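PDB 3I4K: muconate lactonizing enzyme from Corynebacterium glutamicum, which belongs to the enolase superfamily, pairing an N-terminal capping domain with a C-terminal barrel-like domain that holds a magnesium ion. Local coordinates for residues H24-T28 against T29-E33; V146-L149 against D150-V153; A154-E157 against E158-E162; R189-G192 against D193-L197. One frame throughout, in Å; residues are numbered along the deposited sequence.

Contact 1 (H24-T28 against T29-E33); sequences HGFAT and TTSTE
Phe26 leans over the opposite arm of a tight hairpin and meets Thr29 and Ser31. Its CB lies 3.7 Å from Thr29 O. Farther out, CD2 comes to 3.7 Å from Thr29 OG1, which approaches the ring obliquely. Next, CE2 meets Ser31 OG at 3.7 Å, and this hydroxyl lies at the ring edge, close to its plane. The first torsion explains the course: CG stands anti to the carbonyl carbon (chi1 -61°), and the ring runs back along the strand toward Ser31. Thr29 turns OG1, not its methyl, to the ring.

The backbones of the two arms pair as well. Phe26 N donates to Thr29 O at 2.7 Å and closes the turn. His24 and Ser31 form an antiparallel hydrogen-bonded pair. His24 N to Ser31 O is 2.7 Å, with the donor in the carbonyl plane. Ser31 N to His24 O is 2.8 Å, with the donor above that plane. A CA-H...O contact from Thr30 CA reaches the same oxygen of His24 at 3.5 Å.

The hairpin joins strands 8-25 and 30-43 of the N-terminal domain. Phe26 also meets the ring of Trp60, and toward the barrel it touches Lys171. The Phe26 side chain is about 8 Å from the magnesium ion. The chemistry is mixed: backbone bonds fix the turn, while hydroxyls border one side of a buried ring near the metal.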
ATOM      1  N   HIS A  24      12.203  -8.516 -31.677  1.00 54.25           N
ATOM      2  CA  HIS A  24      12.029  -7.340 -30.827  1.00 51.51           C
ATOM      3  C   HIS A  24      13.406  -6.837 -30.414  1.00 48.74           C
ATOM      4  O   HIS A  24      14.056  -7.419 -29.550  1.00 47.09           O
ATOM      5  CB  HIS A  24      11.185  -7.700 -29.597  1.00 49.77           C
ATOM      6  CG  HIS A  24      10.353  -6.567 -29.088  1.00 50.00           C
ATOM      7  ND1 HIS A  24       9.468  -5.877 -29.889  1.00 49.97           N
ATOM      8  CD2 HIS A  24      10.286  -5.986 -27.866  1.00 49.67           C
ATOM      9  CE1 HIS A  24       8.894  -4.918 -29.183  1.00 51.01           C
ATOM     10  NE2 HIS A  24       9.373  -4.963 -27.952  1.00 48.18           N
ATOM     11  N   GLY A  25      13.844  -5.751 -31.039  1.00 47.31           N
ATOM     12  CA  GLY A  25      15.161  -5.220 -30.745  1.00 48.52           C
ATOM     13  C   GLY A  25      15.251  -4.113 -29.712  1.00 48.22           C
ATOM     14  O   GLY A  25      14.484  -3.143 -29.741  1.00 48.91           O
ATOM     15  N   PHE A  26      16.211  -4.263 -28.804  1.00 45.67           N
ATOM     16  CA  PHE A  26      16.449  -3.285 -27.751  1.00 43.39           C
ATOM     17  C   PHE A  26      17.744  -2.533 -28.055  1.00 43.40           C
ATOM     18  O   PHE A  26      18.354  -2.710 -29.116  1.00 39.86           O
ATOM     19  CB  PHE A  26      16.578  -3.982 -26.397  1.00 43.47           C
ATOM     20  CG  PHE A  26      15.350  -4.743 -25.979  1.00 44.38           C
ATOM     21  CD1 PHE A  26      14.339  -4.117 -25.259  1.00 43.67           C
ATOM     22  CD2 PHE A  26      15.207  -6.092 -26.300  1.00 42.94           C
ATOM     23  CE1 PHE A  26      13.207  -4.818 -24.861  1.00 42.08           C
ATOM     24  CE2 PHE A  26      14.076  -6.802 -25.906  1.00 43.74           C
ATOM     25  CZ  PHE A  26      13.076  -6.164 -25.185  1.00 45.08           C
ATOM     26  N   ALA A  27      18.172  -1.710 -27.105  1.00 41.59           N
ATOM     27  CA  ALA A  27      19.386  -0.927 -27.265  1.00 41.87           C
ATOM     28  C   ALA A  27      20.621  -1.768 -27.560  1.00 41.03           C
ATOM     29  O   ALA A  27      21.432  -1.408 -28.409  1.00 39.21           O
ATOM     30  CB  ALA A  27      19.627  -0.075 -26.013  1.00 41.60           C
ATOM     31  N   THR A  28      20.766  -2.893 -26.871  1.00 43.11           N
ATOM     32  CA  THR A  28      21.954  -3.713 -27.064  1.00 44.07           C
ATOM     33  C   THR A  28      21.718  -5.185 -27.374  1.00 45.73           C
ATOM     34  O   THR A  28      22.672  -5.947 -27.539  1.00 46.83           O
ATOM     35  CB  THR A  28      22.851  -3.621 -25.834  1.00 44.32           C
ATOM     36  OG1 THR A  28      22.222  -4.305 -24.745  1.00 42.43           O
ATOM     37  CG2 THR A  28      23.067  -2.150 -25.445  1.00 42.20           C
ATOM     38  N   THR A  29      20.458  -5.588 -27.449  1.00 46.26           N
ATOM     39  CA  THR A  29      20.124  -6.971 -27.756  1.00 46.98           C
ATOM     40  C   THR A  29      18.901  -7.000 -28.659  1.00 48.29           C
ATOM     41  O   THR A  29      18.303  -5.967 -28.957  1.00 49.48           O
ATOM     42  CB  THR A  29      19.793  -7.801 -26.480  1.00 48.19           C
ATOM     43  OG1 THR A  29      18.677  -7.214 -25.794  1.00 45.53           O
ATOM     44  CG2 THR A  29      20.994  -7.865 -25.545  1.00 47.48           C
ATOM     45  N   THR A  30      18.545  -8.198 -29.094  1.00 49.71           N
ATOM     46  CA  THR A  30      17.388  -8.406 -29.948  1.00 50.45           C
ATOM     47  C   THR A  30      16.800  -9.743 -29.550  1.00 50.68           C
ATOM     48  O   THR A  30      17.511 -10.749 -29.503  1.00 51.50           O
ATOM     49  CB  THR A  30      17.777  -8.445 -31.438  1.00 49.43           C
ATOM     50  OG1 THR A  30      18.290  -7.167 -31.829  1.00 49.66           O
ATOM     51  CG2 THR A  30      16.565  -8.782 -32.294  1.00 51.42           C
ATOM     52  N   SER A  31      15.513  -9.747 -29.231  1.00 50.78           N
ATOM     53  CA  SER A  31      14.837 -10.976 -28.840  1.00 51.17           C
ATOM     54  C   SER A  31      14.015 -11.478 -30.011  1.00 51.21           C
ATOM     55  O   SER A  31      13.477 -10.688 -30.792  1.00 51.46           O
ATOM     56  CB  SER A  31      13.900 -10.735 -27.644  1.00 51.61           C
ATOM     57  OG  SER A  31      14.610 -10.425 -26.460  1.00 49.77           O
ATOM     58  N   THR A  32      13.940 -12.796 -30.132  1.00 50.71           N
ATOM     59  CA  THR A  32      13.155 -13.435 -31.174  1.00 51.56           C
ATOM     60  C   THR A  32      12.164 -14.322 -30.435  1.00 52.79           C
ATOM     61  O   THR A  32      11.245 -14.889 -31.025  1.00 53.05           O
ATOM     62  CB  THR A  32      14.044 -14.267 -32.115  1.00 51.54           C
ATOM     63  OG1 THR A  32      14.827 -15.192 -31.348  1.00 49.45           O
ATOM     64  CG2 THR A  32      14.971 -13.352 -32.902  1.00 49.09           C
ATOM     65  N   GLU A  33      12.364 -14.409 -29.119  1.00 53.96           N
ATOM     66  CA  GLU A  33      11.506 -15.183 -28.233  1.00 54.31           C
ATOM     67  C   GLU A  33      11.632 -14.690 -26.786  1.00 53.69           C
ATOM     68  O   GLU A  33      12.679 -14.174 -26.381  1.00 53.44           O
ATOM     69  CB  GLU A  33      11.874 -16.665 -28.307  1.00 56.83           C
ATOM     70  CG  GLU A  33      13.318 -16.959 -27.962  1.00 58.98           C
ATOM     71  CD  GLU A  33      13.637 -18.442 -28.007  1.00 60.01           C
ATOM     72  OE1 GLU A  33      14.782 -18.820 -27.677  1.00 60.76           O
ATOM     73  OE2 GLU A  33      12.741 -19.232 -28.372  1.00 61.08           O
TER

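Contact 2 (V146-L149 against D150-V153); sequences VLPL and DVAV
Pro148 sets its puckered ring alongside Val151, the two side chains pointing the same way. Val151 CG2 is the methyl that meets the proline: it sits 3.8 Å from Pro148 CD and only slightly farther from CB and CG. The flat side-chain group here is the Asp150 carboxylate. It makes a looser approach, with Asp150 OD1 3.9 Å from Leu149 CB.

The other methyl of Val151 serves Leu147. With chi1 at -177°, CG1 points directly opposite the backbone N and meets Leu147 CD2 at 3.8 Å, the side chains crossing at about a right angle. Leu147 CD1 leans instead on Ala152, 4.2 Å from its CA. One turn on, Leu149 and Val153 lie side by side, Leu149 CD1 to Val153 CG2 being 3.8 Å.

Pro148 is the N-cap residue of helix 149-163. Ala152 N donates to Pro148 O at 2.9 Å, almost in line with the carbonyl bond. Val153 N follows with a bond of 3.0 Å to Leu149 O. The preceding Leu147 O accepts from Arg183 NH1, and Leu149 and Ala152 touch Leu187, so helix 177-189 lies against this start.

The loop after strand 137-144 thus enters the helix with apolar side chains folded onto the first turn. Two backbone carbonyls open the helical bonding pattern, and the side chains meet mainly by apolar contact.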
ATOM      1  N   VAL A 146      13.387  -1.567 -31.536  1.00 42.10           N
ATOM      2  CA  VAL A 146      14.118  -0.717 -32.465  1.00 43.78           C
ATOM      3  C   VAL A 146      13.845  -1.221 -33.884  1.00 45.06           C
ATOM      4  O   VAL A 146      14.090  -2.382 -34.197  1.00 43.35           O
ATOM      5  CB  VAL A 146      15.639  -0.719 -32.154  1.00 45.83           C
ATOM      6  CG1 VAL A 146      16.163  -2.141 -32.100  1.00 48.79           C
ATOM      7  CG2 VAL A 146      16.390   0.096 -33.204  1.00 44.84           C
ATOM      8  N   LEU A 147      13.303  -0.341 -34.724  1.00 45.85           N
ATOM      9  CA  LEU A 147      12.947  -0.680 -36.104  1.00 47.37           C
ATOM     10  C   LEU A 147      13.311   0.454 -37.044  1.00 46.51           C
ATOM     11  O   LEU A 147      13.340   1.612 -36.644  1.00 46.65           O
ATOM     12  CB  LEU A 147      11.433  -0.888 -36.239  1.00 48.00           C
ATOM     13  CG  LEU A 147      10.687  -1.989 -35.494  1.00 52.19           C
ATOM     14  CD1 LEU A 147       9.234  -1.577 -35.304  1.00 51.85           C
ATOM     15  CD2 LEU A 147      10.787  -3.286 -36.275  1.00 51.05           C
ATOM     16  N   PRO A 148      13.568   0.132 -38.321  1.00 47.44           N
ATOM     17  CA  PRO A 148      13.916   1.170 -39.297  1.00 47.46           C
ATOM     18  C   PRO A 148      12.720   2.111 -39.451  1.00 47.04           C
ATOM     19  O   PRO A 148      11.579   1.703 -39.227  1.00 48.64           O
ATOM     20  CB  PRO A 148      14.196   0.366 -40.570  1.00 46.47           C
ATOM     21  CG  PRO A 148      14.702  -0.953 -40.031  1.00 47.91           C
ATOM     22  CD  PRO A 148      13.751  -1.218 -38.890  1.00 46.91           C
ATOM     23  N   LEU A 149      12.976   3.356 -39.838  1.00 47.01           N
ATOM     24  CA  LEU A 149      11.917   4.348 -39.994  1.00 47.40           C
ATOM     25  C   LEU A 149      10.654   3.891 -40.720  1.00 49.89           C
ATOM     26  O   LEU A 149       9.537   4.082 -40.223  1.00 51.85           O
ATOM     27  CB  LEU A 149      12.451   5.589 -40.709  1.00 47.37           C
ATOM     28  CG  LEU A 149      11.358   6.602 -41.070  1.00 46.55           C
ATOM     29  CD1 LEU A 149      10.690   7.113 -39.808  1.00 46.07           C
ATOM     30  CD2 LEU A 149      11.962   7.754 -41.856  1.00 48.70           C
ATOM     31  N   ASP A 150      10.834   3.312 -41.903  1.00 48.67           N
ATOM     32  CA  ASP A 150       9.718   2.852 -42.723  1.00 49.49           C
ATOM     33  C   ASP A 150       8.925   1.727 -42.064  1.00 46.67           C
ATOM     34  O   ASP A 150       7.697   1.724 -42.096  1.00 44.71           O
ATOM     35  CB  ASP A 150      10.239   2.390 -44.093  1.00 53.04           C
ATOM     36  CG  ASP A 150      10.948   3.498 -44.857  1.00 56.80           C
ATOM     37  OD1 ASP A 150      11.877   4.119 -44.294  1.00 59.73           O
ATOM     38  OD2 ASP A 150      10.584   3.743 -46.026  1.00 60.75           O
ATOM     39  N   VAL A 151       9.636   0.767 -41.485  1.00 46.90           N
ATOM     40  CA  VAL A 151       8.992  -0.358 -40.819  1.00 47.38           C
ATOM     41  C   VAL A 151       8.162   0.138 -39.629  1.00 47.31           C
ATOM     42  O   VAL A 151       7.036  -0.307 -39.412  1.00 46.69           O
ATOM     43  CB  VAL A 151      10.041  -1.367 -40.307  1.00 47.43           C
ATOM     44  CG1 VAL A 151       9.350  -2.563 -39.681  1.00 48.65           C
ATOM     45  CG2 VAL A 151      10.940  -1.803 -41.445  1.00 49.21           C
ATOM     46  N   ALA A 152       8.731   1.068 -38.866  1.00 47.52           N
ATOM     47  CA  ALA A 152       8.054   1.623 -37.696  1.00 47.36           C
ATOM     48  C   ALA A 152       6.758   2.338 -38.081  1.00 48.18           C
ATOM     49  O   ALA A 152       5.690   2.039 -37.530  1.00 46.29           O
ATOM     50  CB  ALA A 152       8.981   2.579 -36.972  1.00 43.76           C
ATOM     51  N   VAL A 153       6.855   3.279 -39.019  1.00 47.69           N
ATOM     52  CA  VAL A 153       5.687   4.023 -39.469  1.00 49.70           C
ATOM     53  C   VAL A 153       4.618   3.064 -39.974  1.00 50.93           C
ATOM     54  O   VAL A 153       3.424   3.278 -39.769  1.00 51.65           O
ATOM     55  CB  VAL A 153       6.035   4.989 -40.616  1.00 50.39           C
ATOM     56  CG1 VAL A 153       4.781   5.714 -41.074  1.00 51.00           C
ATOM     57  CG2 VAL A 153       7.092   5.983 -40.162  1.00 51.54           C
TER

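Contact 3 (A154-E157 against E158-E162); sequences AEIE and ERIEE
Ile156 and Ile160 provide the apolar touch of this helical stretch, one turn apart. Ile156 CG2 meets Ile160 CD1 at 3.8 Å, the side chains crossing at a slant. A chi1 of -70° sets CG1 of Ile160 beside its backbone N, and this same CG1 lies 3.2 Å from Ile156 O. Both isoleucines also touch Phe168 of strand 167-171.

The backbone bonds are regular. Glu158 N, Arg159 N, Ile160 N and Glu161 N donate to the carbonyls of Ala154, Glu155, Ile156 and Glu157 in turn. The shortest is Ile160 N to Ile156 O at 2.8 Å, and Glu161 N to Glu157 O is 3.1 Å.

The charged ends find partners outside the segment. Glu155 and Arg159 do not bridge: Glu155 OE2 is 6.2 Å from Arg159 NE. Both instead engage Trp142, which gives its NE1 to Glu155 OE2 and makes a cation-pi contact with Arg159. Arg159 NH2 is also bonded to Gln334 OE1 and Asn165 OD1. On the other flank Glu157 bends at chi2, and its OE1 forms a salt bridge with Arg194 NH2 while lying 4.1 Å from Ile160 CD1.

One face is thus apolar and its borders are charged, as in an amphipathic helix laid on a sheet. Helix 149-163 is the crossover of a beta-alpha-beta unit between strands 137-144 and 167-171, the repeating element of the TIM-barrel-like domain.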
ATOM      1  N   ALA A 154       5.058   2.005 -40.643  1.00 50.90           N
ATOM      2  CA  ALA A 154       4.138   1.012 -41.176  1.00 50.58           C
ATOM      3  C   ALA A 154       3.436   0.274 -40.041  1.00 49.98           C
ATOM      4  O   ALA A 154       2.219   0.069 -40.078  1.00 50.52           O
ATOM      5  CB  ALA A 154       4.899   0.016 -42.056  1.00 51.05           C
ATOM      6  N   GLU A 155       4.206  -0.127 -39.034  1.00 47.96           N
ATOM      7  CA  GLU A 155       3.654  -0.855 -37.895  1.00 47.98           C
ATOM      8  C   GLU A 155       2.678  -0.003 -37.083  1.00 47.40           C
ATOM      9  O   GLU A 155       1.712  -0.520 -36.520  1.00 45.57           O
ATOM     10  CB  GLU A 155       4.774  -1.353 -36.985  1.00 47.18           C
ATOM     11  CG  GLU A 155       4.274  -2.293 -35.918  1.00 48.96           C
ATOM     12  CD  GLU A 155       5.390  -2.894 -35.102  1.00 49.28           C
ATOM     13  OE1 GLU A 155       6.389  -3.337 -35.703  1.00 49.18           O
ATOM     14  OE2 GLU A 155       5.261  -2.932 -33.862  1.00 49.73           O
ATOM     15  N   ILE A 156       2.929   1.301 -37.024  1.00 48.24           N
ATOM     16  CA  ILE A 156       2.040   2.193 -36.291  1.00 49.20           C
ATOM     17  C   ILE A 156       0.698   2.275 -37.021  1.00 49.35           C
ATOM     18  O   ILE A 156      -0.354   2.105 -36.406  1.00 48.36           O
ATOM     19  CB  ILE A 156       2.663   3.610 -36.130  1.00 49.49           C
ATOM     20  CG1 ILE A 156       3.853   3.542 -35.165  1.00 50.22           C
ATOM     21  CG2 ILE A 156       1.629   4.590 -35.592  1.00 49.66           C
ATOM     22  CD1 ILE A 156       4.509   4.882 -34.875  1.00 51.58           C
ATOM     23  N   GLU A 157       0.741   2.515 -38.333  1.00 50.24           N
ATOM     24  CA  GLU A 157      -0.478   2.599 -39.158  1.00 50.11           C
ATOM     25  C   GLU A 157      -1.325   1.338 -38.982  1.00 49.56           C
ATOM     26  O   GLU A 157      -2.542   1.401 -38.791  1.00 47.92           O
ATOM     27  CB  GLU A 157      -0.117   2.731 -40.640  1.00 51.01           C
ATOM     28  CG  GLU A 157       0.803   3.878 -40.967  1.00 55.84           C
ATOM     29  CD  GLU A 157       0.140   5.222 -40.788  1.00 57.55           C
ATOM     30  OE1 GLU A 157      -0.530   5.419 -39.755  1.00 58.56           O
ATOM     31  OE2 GLU A 157       0.299   6.083 -41.681  1.00 60.69           O
ATOM     32  N   GLU A 158      -0.665   0.189 -39.058  1.00 49.54           N
ATOM     33  CA  GLU A 158      -1.358  -1.078 -38.910  1.00 50.87           C
ATOM     34  C   GLU A 158      -2.010  -1.153 -37.535  1.00 49.63           C
ATOM     35  O   GLU A 158      -3.208  -1.421 -37.423  1.00 49.18           O
ATOM     36  CB  GLU A 158      -0.380  -2.239 -39.106  1.00 52.42           C
ATOM     37  CG  GLU A 158      -1.001  -3.613 -38.889  1.00 58.52           C
ATOM     38  CD  GLU A 158      -0.099  -4.751 -39.357  1.00 62.19           C
ATOM     39  OE1 GLU A 158       1.091  -4.777 -38.971  1.00 62.72           O
ATOM     40  OE2 GLU A 158      -0.589  -5.623 -40.109  1.00 64.34           O
ATOM     41  N   ARG A 159      -1.221  -0.900 -36.495  1.00 49.00           N
ATOM     42  CA  ARG A 159      -1.731  -0.945 -35.129  1.00 48.93           C
ATOM     43  C   ARG A 159      -2.913   0.001 -34.932  1.00 48.65           C
ATOM     44  O   ARG A 159      -3.922  -0.374 -34.335  1.00 49.23           O
ATOM     45  CB  ARG A 159      -0.622  -0.598 -34.130  1.00 46.12           C
ATOM     46  CG  ARG A 159       0.506  -1.620 -34.041  1.00 47.69           C
ATOM     47  CD  ARG A 159       0.024  -2.978 -33.538  1.00 46.42           C
ATOM     48  NE  ARG A 159      -0.741  -2.862 -32.301  1.00 48.23           N
ATOM     49  CZ  ARG A 159      -1.086  -3.892 -31.534  1.00 50.05           C
ATOM     50  NH1 ARG A 159      -0.732  -5.125 -31.876  1.00 49.47           N
ATOM     51  NH2 ARG A 159      -1.786  -3.691 -30.423  1.00 48.47           N
ATOM     52  N   ILE A 160      -2.792   1.223 -35.433  1.00 48.98           N
ATOM     53  CA  ILE A 160      -3.867   2.191 -35.281  1.00 52.69           C
ATOM     54  C   ILE A 160      -5.168   1.640 -35.846  1.00 55.32           C
ATOM     55  O   ILE A 160      -6.204   1.637 -35.179  1.00 55.11           O
ATOM     56  CB  ILE A 160      -3.542   3.520 -36.005  1.00 52.24           C
ATOM     57  CG1 ILE A 160      -2.420   4.255 -35.266  1.00 51.32           C
ATOM     58  CG2 ILE A 160      -4.794   4.390 -36.087  1.00 52.49           C
ATOM     59  CD1 ILE A 160      -1.987   5.552 -35.920  1.00 49.68           C
ATOM     60  N   GLU A 161      -5.093   1.162 -37.082  1.00 57.30           N
ATOM     61  CA  GLU A 161      -6.252   0.630 -37.776  1.00 58.10           C
ATOM     62  C   GLU A 161      -6.801  -0.687 -37.244  1.00 57.32           C
ATOM     63  O   GLU A 161      -8.010  -0.909 -37.277  1.00 57.53           O
ATOM     64  CB  GLU A 161      -5.924   0.489 -39.264  1.00 61.54           C
ATOM     65  CG  GLU A 161      -6.678   1.468 -40.144  1.00 66.49           C
ATOM     66  CD  GLU A 161      -8.147   1.106 -40.275  1.00 69.15           C
ATOM     67  OE1 GLU A 161      -8.448   0.084 -40.932  1.00 71.70           O
ATOM     68  OE2 GLU A 161      -8.997   1.832 -39.716  1.00 70.25           O
ATOM     69  N   GLU A 162      -5.932  -1.550 -36.732  1.00 55.85           N
ATOM     70  CA  GLU A 162      -6.386  -2.846 -36.249  1.00 55.93           C
ATOM     71  C   GLU A 162      -6.640  -2.996 -34.753  1.00 55.53           C
ATOM     72  O   GLU A 162      -7.428  -3.851 -34.348  1.00 56.43           O
ATOM     73  CB  GLU A 162      -5.412  -3.932 -36.702  1.00 57.52           C
ATOM     74  CG  GLU A 162      -5.856  -5.337 -36.334  1.00 62.44           C
ATOM     75  CD  GLU A 162      -4.837  -6.396 -36.708  1.00 65.36           C
ATOM     76  OE1 GLU A 162      -5.119  -7.591 -36.474  1.00 67.30           O
ATOM     77  OE2 GLU A 162      -3.757  -6.037 -37.233  1.00 66.43           O
TER

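Contact 4 (R189-G192 against D193-L197); sequences REVG and DRVSL
Val191 and Val195 cross at a slant and meet methyl to methyl, Val191 CG1 to Val195 CG2. Their 3.3 Å spacing is tighter than usual for carbons, so its exact value is doubtful. The first torsion of Val191 (-177°) swings CG1 to the far side of the CA-CB bond from the backbone N, and so toward Val195. Val195 CG2 lies between its own backbone N and carbonyl carbon, the side facing Val191.

Leu197 comes in from the strand. Its CB points toward the loop, and its CD1 ends 3.8 Å from Gly192 CA, where no side chain intervenes. Arg194 reaches back the other way. Its guanidinium lies obliquely to the Glu190 carbonyl, with NH1 and NH2 each 3.6 Å from Glu190 O, while its NH2 forms a salt bridge with Glu157 OE1 of helix 149-163.

The backbone makes the turn. Val191 O accepts two bonds. Arg194 N reaches it at 2.8 Å from above the carbonyl plane and closes a type I turn over Gly192 and Asp193. Val195 N adds a longer bond of 3.3 Å, nearly straight out from the carbonyl.

This turn leads from helix 177-189 into strand 196-200, whose far end supplies the magnesium ligand Asp200. The chemistry is divided: one doubly gripped carbonyl fixes the turn, the valines face Ile156 and Ile160 of helix 149-163, Leu197 packs on Gly192, and Arg194 turns its charge to Glu157.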
ATOM      1  N   ARG A 189       7.320  13.209 -37.170  1.00 61.27           N
ATOM      2  CA  ARG A 189       6.738  14.161 -38.104  1.00 64.71           C
ATOM      3  C   ARG A 189       5.651  13.514 -38.943  1.00 64.79           C
ATOM      4  O   ARG A 189       4.799  14.201 -39.499  1.00 64.45           O
ATOM      5  CB  ARG A 189       7.816  14.740 -39.016  1.00 67.65           C
ATOM      6  CG  ARG A 189       8.733  15.712 -38.305  1.00 72.17           C
ATOM      7  CD  ARG A 189       9.853  16.203 -39.203  1.00 74.81           C
ATOM      8  NE  ARG A 189      10.804  17.024 -38.456  1.00 77.69           N
ATOM      9  CZ  ARG A 189      11.425  16.627 -37.348  1.00 78.54           C
ATOM     10  NH1 ARG A 189      11.195  15.419 -36.852  1.00 78.58           N
ATOM     11  NH2 ARG A 189      12.283  17.437 -36.737  1.00 79.45           N
ATOM     12  N   GLU A 190       5.673  12.189 -39.017  1.00 66.03           N
ATOM     13  CA  GLU A 190       4.685  11.462 -39.802  1.00 66.87           C
ATOM     14  C   GLU A 190       3.587  10.808 -38.979  1.00 67.09           C
ATOM     15  O   GLU A 190       2.681  10.196 -39.537  1.00 66.64           O
ATOM     16  CB  GLU A 190       5.363  10.373 -40.628  1.00 68.72           C
ATOM     17  CG  GLU A 190       6.324  10.876 -41.680  1.00 71.59           C
ATOM     18  CD  GLU A 190       6.783   9.761 -42.592  1.00 72.76           C
ATOM     19  OE1 GLU A 190       5.911   9.124 -43.219  1.00 72.48           O
ATOM     20  OE2 GLU A 190       8.008   9.520 -42.680  1.00 73.66           O
ATOM     21  N   VAL A 191       3.652  10.933 -37.659  1.00 67.19           N
ATOM     22  CA  VAL A 191       2.650  10.291 -36.820  1.00 68.04           C
ATOM     23  C   VAL A 191       2.268  11.113 -35.593  1.00 68.31           C
ATOM     24  O   VAL A 191       1.159  10.989 -35.073  1.00 69.19           O
ATOM     25  CB  VAL A 191       3.159   8.898 -36.353  1.00 67.82           C
ATOM     26  CG1 VAL A 191       2.095   8.192 -35.548  1.00 69.94           C
ATOM     27  CG2 VAL A 191       3.549   8.054 -37.553  1.00 67.55           C
ATOM     28  N   GLY A 192       3.190  11.957 -35.142  1.00 68.54           N
ATOM     29  CA  GLY A 192       2.955  12.772 -33.962  1.00 67.56           C
ATOM     30  C   GLY A 192       1.690  13.608 -33.920  1.00 66.99           C
ATOM     31  O   GLY A 192       1.382  14.214 -32.892  1.00 67.73           O
ATOM     32  N   ASP A 193       0.948  13.651 -35.019  1.00 65.72           N
ATOM     33  CA  ASP A 193      -0.279  14.440 -35.052  1.00 64.35           C
ATOM     34  C   ASP A 193      -1.492  13.587 -34.701  1.00 62.14           C
ATOM     35  O   ASP A 193      -2.518  14.104 -34.258  1.00 61.68           O
ATOM     36  CB  ASP A 193      -0.478  15.048 -36.442  1.00 65.74           C
ATOM     37  CG  ASP A 193       0.736  15.812 -36.919  1.00 67.91           C
ATOM     38  OD1 ASP A 193       1.099  16.816 -36.269  1.00 69.01           O
ATOM     39  OD2 ASP A 193       1.329  15.402 -37.942  1.00 67.96           O
ATOM     40  N   ARG A 194      -1.362  12.278 -34.895  1.00 59.69           N
ATOM     41  CA  ARG A 194      -2.457  11.356 -34.638  1.00 57.13           C
ATOM     42  C   ARG A 194      -2.360  10.610 -33.312  1.00 54.36           C
ATOM     43  O   ARG A 194      -3.373  10.170 -32.773  1.00 53.36           O
ATOM     44  CB  ARG A 194      -2.558  10.332 -35.779  1.00 58.92           C
ATOM     45  CG  ARG A 194      -2.773  10.938 -37.161  1.00 62.38           C
ATOM     46  CD  ARG A 194      -3.274   9.898 -38.164  1.00 63.94           C
ATOM     47  NE  ARG A 194      -2.275   8.893 -38.517  1.00 64.83           N
ATOM     48  CZ  ARG A 194      -1.165   9.150 -39.204  1.00 66.53           C
ATOM     49  NH1 ARG A 194      -0.903  10.386 -39.613  1.00 68.27           N
ATOM     50  NH2 ARG A 194      -0.322   8.169 -39.497  1.00 66.06           N
ATOM     51  N   VAL A 195      -1.148  10.456 -32.789  1.00 50.55           N
ATOM     52  CA  VAL A 195      -0.975   9.736 -31.536  1.00 49.23           C
ATOM     53  C   VAL A 195       0.061  10.345 -30.598  1.00 46.51           C
ATOM     54  O   VAL A 195       0.802  11.255 -30.968  1.00 48.14           O
ATOM     55  CB  VAL A 195      -0.580   8.262 -31.792  1.00 50.18           C
ATOM     56  CG1 VAL A 195      -1.697   7.537 -32.533  1.00 51.87           C
ATOM     57  CG2 VAL A 195       0.703   8.200 -32.593  1.00 49.35           C
ATOM     58  N   SER A 196       0.090   9.831 -29.373  1.00 44.39           N
ATOM     59  CA  SER A 196       1.030  10.277 -28.353  1.00 40.70           C
ATOM     60  C   SER A 196       2.281   9.428 -28.510  1.00 39.79           C
ATOM     61  O   SER A 196       2.216   8.198 -28.438  1.00 40.21           O
ATOM     62  CB  SER A 196       0.432  10.073 -26.953  1.00 38.79           C
ATOM     63  OG  SER A 196       1.402  10.313 -25.933  1.00 38.77           O
ATOM     64  N   LEU A 197       3.419  10.081 -28.720  1.00 38.82           N
ATOM     65  CA  LEU A 197       4.673   9.365 -28.904  1.00 38.63           C
ATOM     66  C   LEU A 197       5.607   9.457 -27.704  1.00 38.14           C
ATOM     67  O   LEU A 197       5.884  10.550 -27.218  1.00 38.34           O
ATOM     68  CB  LEU A 197       5.393   9.897 -30.147  1.00 37.83           C
ATOM     69  CG  LEU A 197       4.665   9.704 -31.482  1.00 39.74           C
ATOM     70  CD1 LEU A 197       5.477  10.324 -32.608  1.00 37.43           C
ATOM     71  CD2 LEU A 197       4.446   8.208 -31.732  1.00 41.23           C
TER

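In the fold
Contact 1 belongs to the N-terminal domain and contacts 2 to 4 to the barrel side. Contacts 2 and 3 share helix 149-163, at its start and along its body. Contact 4 is the turn before the next strand but one, beside that helix. Contact 2 is the surface contact; the others are partly buried. Contact 1 meets contact 2 through Gly25 O and Val146 N, a probable hydrogen bond between domains. Contacts 3 and 4 touch more broadly, through the Glu157 to Arg194 salt bridge and apolar pairs such as Ile156 and Val191. Chemistry follows place: hairpin pairing with a ring near the metal, apolar packing at a helix start, an amphipathic helix, and a tight turn.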